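Local coordinates for metallo-beta-lactamase superfamily protein (Thermus thermophilus, PDB 2ZWR) that probably acts as a zinc-dependent hydrolase of the metallo-beta-lactamase superfamily, holding a pair of zinc ions in its active site, at residues N14-E19 / Q139-D144; Q118-P123 / H129-D134. All blocks are in the same frame, centred on the assembly; numbering follows the deposited sequence.

Interaction 1 packs Tyr-16 and Val-18 of one main sheet against Phe-141 of the other, whereas interaction 2 is a hairpin inside the second sheet, nested within the long loop that interaction 1 closes; their centres lie 11 Å apart. Strand 130-134 runs beside strand 139-143, where Phe-141 N probably donates to Phe-132 O at 2.9 Å and Gln-139 NE2 to Asp-134 OD2 at 2.8 Å. At the metal end, Asp-144, whose OD2 binds both zinc ions, has its backbone N hydrogen-bonded to His-129 NE2 (3.0 Å), a second-shell contact that would help to position this first-shell ligand.

Interaction 1. Residues N14-E19 / Q139-D144. With ZN (zinc ion), chain D; ZN (zinc ion), chain C.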
loop_
_atom_site.group_PDB
_atom_site.type_symbol
_atom_site.label_atom_id
_atom_site.label_comp_id
_atom_site.label_asym_id
_atom_site.label_seq_id
_atom_site.Cartn_x
_atom_site.Cartn_y
_atom_site.Cartn_z
ATOM N N ASN A 14 5.518 5.232 -2.215
ATOM C CA ASN A 14 4.427 5.749 -3.057
ATOM C C ASN A 14 3.026 5.623 -2.426
ATOM O O ASN A 14 2.530 4.500 -2.187
ATOM C CB ASN A 14 4.399 5.066 -4.443
ATOM C CG ASN A 14 5.746 5.112 -5.178
ATOM O OD1 ASN A 14 6.106 4.152 -5.869
ATOM N ND2 ASN A 14 6.477 6.219 -5.053
ATOM N N ALA A 15 2.394 6.774 -2.190
ATOM C CA ALA A 15 0.975 6.853 -1.852
ATOM C C ALA A 15 0.145 7.024 -3.123
ATOM O O ALA A 15 0.643 7.532 -4.125
ATOM C CB ALA A 15 0.708 8.019 -0.901
ATOM N N TYR A 16 -1.113 6.599 -3.085
ATOM C CA TYR A 16 -1.994 6.741 -4.236
ATOM C C TYR A 16 -3.327 7.297 -3.793
ATOM O O TYR A 16 -4.005 6.696 -2.954
ATOM C CB TYR A 16 -2.178 5.399 -4.987
ATOM C CG TYR A 16 -0.877 4.842 -5.552
ATOM C CD1 TYR A 16 -0.417 5.224 -6.817
ATOM C CD2 TYR A 16 -0.091 3.967 -4.803
ATOM C CE1 TYR A 16 0.802 4.738 -7.327
ATOM C CE2 TYR A 16 1.127 3.479 -5.306
ATOM C CZ TYR A 16 1.560 3.871 -6.567
ATOM O OH TYR A 16 2.754 3.382 -7.062
ATOM N N LEU A 17 -3.672 8.464 -4.332
ATOM C CA LEU A 17 -5.001 9.036 -4.199
ATOM C C LEU A 17 -5.787 8.602 -5.430
ATOM O O LEU A 17 -5.456 8.960 -6.552
ATOM C CB LEU A 17 -4.935 10.561 -4.079
ATOM C CG LEU A 17 -6.259 11.331 -3.951
ATOM C CD1 LEU A 17 -7.038 10.965 -2.673
ATOM C CD2 LEU A 17 -6.022 12.858 -4.045
ATOM N N VAL A 18 -6.813 7.799 -5.205
ATOM C CA VAL A 18 -7.500 7.106 -6.289
ATOM C C VAL A 18 -8.977 7.467 -6.244
ATOM O O VAL A 18 -9.626 7.317 -5.204
ATOM C CB VAL A 18 -7.358 5.556 -6.160
ATOM C CG1 VAL A 18 -8.047 4.845 -7.324
ATOM C CG2 VAL A 18 -5.878 5.145 -6.051
ATOM N N GLU A 19 -9.499 7.940 -7.369
ATOM C CA GLU A 19 -10.935 8.166 -7.499
ATOM C C GLU A 19 -11.590 6.847 -7.891
ATOM O O GLU A 19 -11.278 6.286 -8.922
ATOM C CB GLU A 19 -11.242 9.266 -8.528
ATOM C CG GLU A 19 -12.713 9.738 -8.503
ATOM C CD GLU A 19 -12.977 11.022 -9.311
ATOM O OE1 GLU A 19 -12.117 11.428 -10.137
ATOM O OE2 GLU A 19 -14.061 11.627 -9.113
ATOM N N GLN A 139 -5.722 -3.037 -13.160
ATOM C CA GLN A 139 -4.659 -2.446 -12.355
ATOM C C GLN A 139 -4.631 -2.988 -10.939
ATOM O O GLN A 139 -5.653 -3.432 -10.409
ATOM C CB GLN A 139 -4.751 -0.914 -12.353
ATOM C CG GLN A 139 -5.916 -0.334 -11.561
ATOM C CD GLN A 139 -6.151 1.132 -11.881
ATOM O OE1 GLN A 139 -5.210 1.885 -12.139
ATOM N NE2 GLN A 139 -7.410 1.543 -11.868
ATOM N N VAL A 140 -3.452 -2.938 -10.330
ATOM C CA VAL A 140 -3.267 -3.472 -8.994
ATOM C C VAL A 140 -2.365 -2.535 -8.185
ATOM O O VAL A 140 -1.369 -2.001 -8.695
ATOM C CB VAL A 140 -2.737 -4.959 -9.032
ATOM C CG1 VAL A 140 -1.300 -5.043 -9.554
ATOM C CG2 VAL A 140 -2.866 -5.629 -7.662
ATOM N N PHE A 141 -2.755 -2.313 -6.940
ATOM C CA PHE A 141 -1.952 -1.561 -5.986
ATOM C C PHE A 141 -1.397 -2.615 -5.041
ATOM O O PHE A 141 -2.055 -3.032 -4.080
ATOM C CB PHE A 141 -2.824 -0.512 -5.269
ATOM C CG PHE A 141 -3.349 0.557 -6.203
ATOM C CD1 PHE A 141 -2.643 1.744 -6.392
ATOM C CD2 PHE A 141 -4.514 0.355 -6.932
ATOM C CE1 PHE A 141 -3.110 2.731 -7.291
ATOM C CE2 PHE A 141 -4.997 1.333 -7.821
ATOM C CZ PHE A 141 -4.294 2.515 -8.001
ATOM N N SER A 142 -0.191 -3.069 -5.356
ATOM C CA SER A 142 0.338 -4.304 -4.768
ATOM C C SER A 142 1.416 -4.053 -3.714
ATOM O O SER A 142 2.143 -4.970 -3.338
ATOM C CB SER A 142 0.863 -5.211 -5.880
ATOM O OG SER A 142 1.610 -4.447 -6.817
ATOM N N GLY A 143 1.519 -2.811 -3.252
ATOM C CA GLY A 143 2.464 -2.457 -2.202
ATOM C C GLY A 143 3.891 -2.865 -2.510
ATOM O O GLY A 143 4.417 -2.582 -3.594
ATOM N N ASP A 144 4.522 -3.536 -1.552
ATOM C CA ASP A 144 5.919 -3.904 -1.707
ATOM C C ASP A 144 6.118 -5.353 -2.151
ATOM O O ASP A 144 7.137 -5.956 -1.829
ATOM C CB ASP A 144 6.692 -3.633 -0.414
ATOM C CG ASP A 144 6.738 -2.156 -0.049
ATOM O OD1 ASP A 144 6.188 -1.323 -0.817
ATOM O OD2 ASP A 144 7.319 -1.835 1.024
HETATM ZN ZN ZN D . 7.199 -2.696 3.407
HETATM ZN ZN ZN C . 7.679 0.125 1.763
HETATM O O HOH W 1 8.144 -0.851 3.336
#
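The two-sheet sandwich of the metallo-beta-lactamase fold is joined here by Tyr-16 and Val-18 of strand 13-20 meeting Phe-141 of strand 139-143 in the buried interior. The aromatic pair is T-shaped (edge-to-face): Phe-141 presents its edge to one face of Tyr-16, with ring centroids 5.1 Å apart and planes at 68°. Its CE1 comes down beside the root of the tyrosine ring, 3.5 Å from Tyr-16 CG, so the approach is offset from the ring centre. With CG of Phe-141 anti to its carbonyl carbon (chi1 -65°), the phenyl group rises from its own sheet toward the other, and CZ ends 3.6 Å from Val-18 CG2, the methyl reaching down from the opposite direction. Tyr-16 OH is held by the carbonyl of Pro-182. Beyond the strand, Asp-144 OD2 bridges the two zinc ions, 2.1 Å from the chain C metal and 2.5 Å from the chain D metal, which also share a water. His-54, His-56 and His-125 complete one site, Asp-58, His-59 and His-184 the other. The sheet-to-sheet contact itself is thus wholly apolar and aromatic, while the same strand leads into a bridging carboxylate whose unequal bond lengths suggest a tighter hold on the chain C zinc.

Interaction 2. Residues Q118-P123 / H129-D134; sequences QVLHLP and HVAFYD. With ZN (zinc ion), chain F.
Backbone pairing joins Gln-118 to Tyr-133 and Leu-120 to Ala-131 as antiparallel hydrogen-bonded pairs, each bonded in both directions; the nearly straight bond from Leu-120 N to Ala-131 O measures 3.0 Å, at 176° about the hydrogen. Past the end of the strand, Leu-122 N still donates to His-129 O at 2.8 Å.

Apolar contacts divide between the two faces. On one, Val-119 sets CG1 3.8 Å from Val-130 CG1 and lays CG2 alongside the Phe-132 ring. On the Ala-131 side, Leu-120 crosses Tyr-133 at a slant, CD2 coming 4.0 Å from Tyr-133 CB, and beyond the strand Leu-122 CD1 reaches Ala-131 CB at 3.7 Å. The extended chain of Gln-118 runs the same way as Tyr-133, bringing NE2 to the ring edge, in plane, 3.7 Å from CD2 of that tyrosine.

The polar and metal contacts gather round the histidines. His-121 binds a separate zinc ion through ND1, its NE2 is hydrogen-bonded to Pro-127 O, and Pro-123 CD sits over one ring face. His-129 stacks on His-54, a ligand of the active-site pair, while its NE2 is hydrogen-bonded to the backbone N of Asp-144. Together the strands form an antiparallel beta hairpin whose connecting loop carries His-125, another ligand of the dinuclear metallo-beta-lactamase site.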
loop_
_atom_site.group_PDB
_atom_site.type_symbol
_atom_site.label_atom_id
_atom_site.label_comp_id
_atom_site.label_asym_id
_atom_site.label_seq_id
_atom_site.Cartn_x
_atom_site.Cartn_y
_atom_site.Cartn_z
ATOM N N GLN A 118 -10.845 -5.677 -5.288
ATOM C CA GLN A 118 -10.858 -6.984 -4.646
ATOM C C GLN A 118 -9.567 -7.104 -3.835
ATOM O O GLN A 118 -8.475 -6.823 -4.344
ATOM C CB GLN A 118 -10.963 -8.092 -5.698
ATOM C CG GLN A 118 -10.813 -9.517 -5.156
ATOM C CD GLN A 118 -10.813 -10.602 -6.254
ATOM O OE1 GLN A 118 -11.045 -11.778 -5.966
ATOM N NE2 GLN A 118 -10.558 -10.208 -7.505
ATOM N N VAL A 119 -9.696 -7.508 -2.575
ATOM C CA VAL A 119 -8.547 -7.673 -1.691
ATOM C C VAL A 119 -7.901 -9.047 -1.888
ATOM O O VAL A 119 -8.563 -10.085 -1.798
ATOM C CB VAL A 119 -8.927 -7.424 -0.209
ATOM C CG1 VAL A 119 -7.738 -7.691 0.746
ATOM C CG2 VAL A 119 -9.449 -6.001 -0.029
ATOM N N LEU A 120 -6.606 -9.026 -2.195
ATOM C CA LEU A 120 -5.785 -10.226 -2.296
ATOM C C LEU A 120 -4.843 -10.250 -1.101
ATOM O O LEU A 120 -4.032 -9.337 -0.945
ATOM C CB LEU A 120 -4.960 -10.195 -3.589
ATOM C CG LEU A 120 -5.535 -10.602 -4.959
ATOM C CD1 LEU A 120 -7.015 -10.333 -5.104
ATOM C CD2 LEU A 120 -4.766 -9.919 -6.085
ATOM N N HIS A 121 -4.954 -11.268 -0.253
ATOM C CA HIS A 121 -4.007 -11.432 0.830
ATOM C C HIS A 121 -2.764 -12.131 0.308
ATOM O O HIS A 121 -2.795 -13.319 -0.035
ATOM C CB HIS A 121 -4.599 -12.199 2.020
ATOM C CG HIS A 121 -3.659 -12.307 3.185
ATOM N ND1 HIS A 121 -3.349 -13.506 3.789
ATOM C CD2 HIS A 121 -2.938 -11.362 3.839
ATOM C CE1 HIS A 121 -2.497 -13.297 4.776
ATOM N NE2 HIS A 121 -2.227 -12.004 4.827
ATOM N N LEU A 122 -1.668 -11.376 0.277
ATOM C CA LEU A 122 -0.438 -11.798 -0.345
ATOM C C LEU A 122 0.733 -11.564 0.612
ATOM O O LEU A 122 1.497 -10.622 0.428
ATOM C CB LEU A 122 -0.234 -11.027 -1.662
ATOM C CG LEU A 122 -1.278 -11.231 -2.776
ATOM C CD1 LEU A 122 -1.165 -10.170 -3.865
ATOM C CD2 LEU A 122 -1.196 -12.654 -3.374
ATOM N N PRO A 123 0.895 -12.443 1.624
ATOM C CA PRO A 123 1.880 -12.217 2.669
ATOM C C PRO A 123 3.291 -12.564 2.172
ATOM O O PRO A 123 3.455 -13.108 1.083
ATOM C CB PRO A 123 1.451 -13.219 3.758
ATOM C CG PRO A 123 0.933 -14.379 2.980
ATOM C CD PRO A 123 0.220 -13.752 1.786
ATOM N N HIS A 129 0.157 -8.377 4.456
ATOM C CA HIS A 129 0.359 -7.631 3.215
ATOM C C HIS A 129 -0.731 -8.011 2.215
ATOM O O HIS A 129 -0.916 -9.197 1.914
ATOM C CB HIS A 129 1.752 -7.902 2.623
ATOM C CG HIS A 129 2.170 -6.906 1.584
ATOM N ND1 HIS A 129 1.523 -6.772 0.376
ATOM C CD2 HIS A 129 3.169 -5.994 1.574
ATOM C CE1 HIS A 129 2.096 -5.816 -0.330
ATOM N NE2 HIS A 129 3.100 -5.330 0.373
ATOM N N VAL A 130 -1.446 -7.005 1.709
ATOM C CA VAL A 130 -2.493 -7.226 0.704
ATOM C C VAL A 130 -2.195 -6.482 -0.594
ATOM O O VAL A 130 -1.286 -5.646 -0.642
ATOM C CB VAL A 130 -3.926 -6.841 1.207
ATOM C CG1 VAL A 130 -4.311 -7.644 2.452
ATOM C CG2 VAL A 130 -4.066 -5.327 1.442
ATOM N N ALA A 131 -2.946 -6.813 -1.649
ATOM C CA ALA A 131 -3.015 -5.977 -2.849
ATOM C C ALA A 131 -4.461 -5.611 -3.113
ATOM O O ALA A 131 -5.369 -6.399 -2.821
ATOM C CB ALA A 131 -2.430 -6.701 -4.066
ATOM N N PHE A 132 -4.667 -4.412 -3.655
ATOM C CA PHE A 132 -5.981 -3.935 -4.047
ATOM C C PHE A 132 -6.094 -4.038 -5.545
ATOM O O PHE A 132 -5.443 -3.284 -6.272
ATOM C CB PHE A 132 -6.217 -2.494 -3.560
ATOM C CG PHE A 132 -6.069 -2.346 -2.081
ATOM C CD1 PHE A 132 -7.098 -2.735 -1.231
ATOM C CD2 PHE A 132 -4.886 -1.848 -1.531
ATOM C CE1 PHE A 132 -6.964 -2.625 0.145
ATOM C CE2 PHE A 132 -4.737 -1.721 -0.161
ATOM C CZ PHE A 132 -5.777 -2.120 0.686
ATOM N N TYR A 133 -6.930 -4.974 -5.993
ATOM C CA TYR A 133 -7.017 -5.360 -7.405
ATOM C C TYR A 133 -8.286 -4.823 -8.075
ATOM O O TYR A 133 -9.402 -5.016 -7.577
ATOM C CB TYR A 133 -6.908 -6.896 -7.556
ATOM C CG TYR A 133 -6.992 -7.390 -8.993
ATOM C CD1 TYR A 133 -6.236 -6.790 -10.006
ATOM C CD2 TYR A 133 -7.817 -8.471 -9.339
ATOM C CE1 TYR A 133 -6.317 -7.226 -11.323
ATOM C CE2 TYR A 133 -7.899 -8.920 -10.661
ATOM C CZ TYR A 133 -7.139 -8.295 -11.643
ATOM O OH TYR A 133 -7.206 -8.722 -12.953
ATOM N N ASP A 134 -8.092 -4.143 -9.200
ATOM C CA ASP A 134 -9.180 -3.587 -9.986
ATOM C C ASP A 134 -9.183 -4.220 -11.389
ATOM O O ASP A 134 -8.559 -3.703 -12.319
ATOM C CB ASP A 134 -9.066 -2.055 -10.025
ATOM C CG ASP A 134 -9.885 -1.418 -11.142
ATOM O OD1 ASP A 134 -10.985 -1.910 -11.466
ATOM O OD2 ASP A 134 -9.412 -0.410 -11.700
HETATM ZN ZN ZN F . -4.334 -15.339 3.231
#